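Local atomic coordinates of MmeI (Methylophilus methylotrophus, PDB entry 5HR4), a protein that acts as a type IIL restriction-modification enzyme that binds DNA and probably methylates adenine at N6, using S-adenosyl-L-methionine as methyl donor. Residues L347-H351 with V384-L388. Residues are numbered along the deposited sequence; the frame is centred on the assembly and turned at random.
Sequences LLAFH and VLRGL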
loop_
_atom_site.group_PDB
_atom_site.type_symbol
_atom_site.label_atom_id
_atom_site.label_comp_id
_atom_site.label_asym_id
_atom_site.label_seq_id
_atom_site.Cartn_x
_atom_site.Cartn_y
_atom_site.Cartn_z
ATOM N N LEU A 347 -2.862 -37.935 -12.903
ATOM C CA LEU A 347 -2.364 -37.450 -11.624
ATOM C C LEU A 347 -0.842 -37.386 -11.624
ATOM O O LEU A 347 -0.252 -36.464 -11.048
ATOM C CB LEU A 347 -2.872 -38.360 -10.505
ATOM C CG LEU A 347 -2.886 -37.775 -9.094
ATOM C CD1 LEU A 347 -3.588 -36.404 -9.081
ATOM C CD2 LEU A 347 -3.542 -38.738 -8.112
ATOM N N LEU A 348 -0.189 -38.359 -12.263
ATOM C CA LEU A 348 1.267 -38.330 -12.371
ATOM C C LEU A 348 1.728 -37.113 -13.163
ATOM O O LEU A 348 2.642 -36.391 -12.743
ATOM C CB LEU A 348 1.760 -39.624 -13.017
ATOM C CG LEU A 348 1.766 -40.826 -12.070
ATOM C CD1 LEU A 348 1.647 -42.155 -12.820
ATOM C CD2 LEU A 348 3.026 -40.790 -11.225
ATOM N N ALA A 349 1.097 -36.863 -14.314
ATOM C CA ALA A 349 1.436 -35.675 -15.085
ATOM C C ALA A 349 1.163 -34.413 -14.272
ATOM O O ALA A 349 1.931 -33.441 -14.344
ATOM C CB ALA A 349 0.662 -35.664 -16.405
ATOM N N PHE A 350 0.097 -34.431 -13.458
ATOM C CA PHE A 350 -0.224 -33.290 -12.603
ATOM C C PHE A 350 0.861 -33.047 -11.563
ATOM O O PHE A 350 1.182 -31.891 -11.255
ATOM C CB PHE A 350 -1.571 -33.513 -11.925
ATOM C CG PHE A 350 -2.038 -32.357 -11.084
ATOM C CD1 PHE A 350 -2.493 -31.190 -11.674
ATOM C CD2 PHE A 350 -2.055 -32.452 -9.697
ATOM C CE1 PHE A 350 -2.942 -30.133 -10.904
ATOM C CE2 PHE A 350 -2.502 -31.391 -8.910
ATOM C CZ PHE A 350 -2.946 -30.233 -9.514
ATOM N N HIS A 351 1.447 -34.115 -11.015
ATOM C CA HIS A 351 2.534 -33.909 -10.065
ATOM C C HIS A 351 3.725 -33.238 -10.734
ATOM O O HIS A 351 4.254 -32.239 -10.224
ATOM C CB HIS A 351 2.978 -35.216 -9.429
ATOM C CG HIS A 351 3.585 -35.030 -8.076
ATOM N ND1 HIS A 351 4.026 -36.079 -7.297
ATOM C CD2 HIS A 351 3.794 -33.906 -7.349
ATOM C CE1 HIS A 351 4.480 -35.610 -6.148
ATOM N NE2 HIS A 351 4.349 -34.294 -6.154
ATOM N N VAL A 384 -2.237 -35.175 -3.392
ATOM C CA VAL A 384 -1.772 -35.839 -4.612
ATOM C C VAL A 384 -1.153 -37.186 -4.274
ATOM O O VAL A 384 -1.487 -38.214 -4.875
ATOM C CB VAL A 384 -0.786 -34.945 -5.385
ATOM C CG1 VAL A 384 0.013 -35.789 -6.368
ATOM C CG2 VAL A 384 -1.537 -33.830 -6.111
ATOM N N LEU A 385 -0.240 -37.203 -3.301
ATOM C CA LEU A 385 0.336 -38.472 -2.864
ATOM C C LEU A 385 -0.714 -39.385 -2.244
ATOM O O LEU A 385 -0.593 -40.610 -2.352
ATOM C CB LEU A 385 1.493 -38.219 -1.899
ATOM C CG LEU A 385 2.596 -37.534 -2.712
ATOM C CD1 LEU A 385 3.812 -37.013 -1.892
ATOM C CD2 LEU A 385 3.036 -38.499 -3.786
ATOM N N ARG A 386 -1.752 -38.821 -1.606
ATOM C CA ARG A 386 -2.862 -39.655 -1.135
ATOM C C ARG A 386 -3.525 -40.344 -2.314
ATOM O O ARG A 386 -3.751 -41.560 -2.291
ATOM C CB ARG A 386 -3.878 -38.815 -0.348
ATOM C CG ARG A 386 -5.058 -39.591 0.285
ATOM C CD ARG A 386 -5.138 -39.355 1.812
ATOM N NE ARG A 386 -5.114 -37.930 2.174
ATOM C CZ ARG A 386 -4.770 -37.451 3.371
ATOM N NH1 ARG A 386 -4.402 -38.274 4.343
ATOM N NH2 ARG A 386 -4.787 -36.143 3.601
ATOM N N GLY A 387 -3.758 -39.590 -3.385
ATOM C CA GLY A 387 -4.268 -40.128 -4.627
ATOM C C GLY A 387 -3.403 -41.230 -5.190
ATOM O O GLY A 387 -3.847 -42.376 -5.304
ATOM N N LEU A 388 -2.155 -40.894 -5.525
ATOM C CA LEU A 388 -1.264 -41.814 -6.222
ATOM C C LEU A 388 -1.055 -43.144 -5.495
ATOM O O LEU A 388 -0.711 -44.131 -6.155
ATOM C CB LEU A 388 0.085 -41.124 -6.449
ATOM C CG LEU A 388 0.105 -40.092 -7.582
ATOM C CD1 LEU A 388 1.518 -39.568 -7.820
ATOM C CD2 LEU A 388 -0.494 -40.670 -8.865
#
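Leu347 and Leu388 meet where the two helices pack, each side chain set across the other. CD2 of Leu347 lies 3.7 Å from CD2 of Leu388. The same Leu347 methyl reaches the backbone of helix 368-388, with CD2 3.8 Å from CA of Gly387. Leu347 gets there because its CG stands anti to the backbone N (chi1 -159°), which turns the branch toward helix 368-388 and lays CD2 against its backbone. Leu388 uses its other methyl as well. Its CD1 is 3.9 Å from CD2 of Leu348, at the more exposed side of the contact. Cutting Leu388 back to an alanine would remove both methyls, and is likely to open a gap beside Leu347 CD2 and take from Leu348 CD2 the apolar contact described here.

Val384 serves two rings with its two branches. CG1 sits over one face of the His351 imidazole, displaced toward the rim, in a CH-pi contact 4.2 Å from the ring centroid. CG2 comes in the ring plane at the edge of Phe350, 3.8 Å from CE2. With CG of His351 anti to N (chi1 -154°), the imidazole reaches over Val384, and its CE1 comes 4.0 Å from CD2 of Leu385. The polar end of the imidazole is held one turn back on helix 368-388, by a hydrogen bond between NE2 of His351 and OE2 of Glu381. Phe337 of helix 318-340 touches Leu347, Phe350 and Val384.

The segments run nearly antiparallel, with their axes 10.4 Å apart at an angle of 151°. This is apolar helix-helix packing in the methyltransferase domain. It joins helix 344-355, which precedes strand 359-361 of the central mixed sheet, to the C-terminal end of helix 368-388, which follows that strand in the Rossmann-like fold.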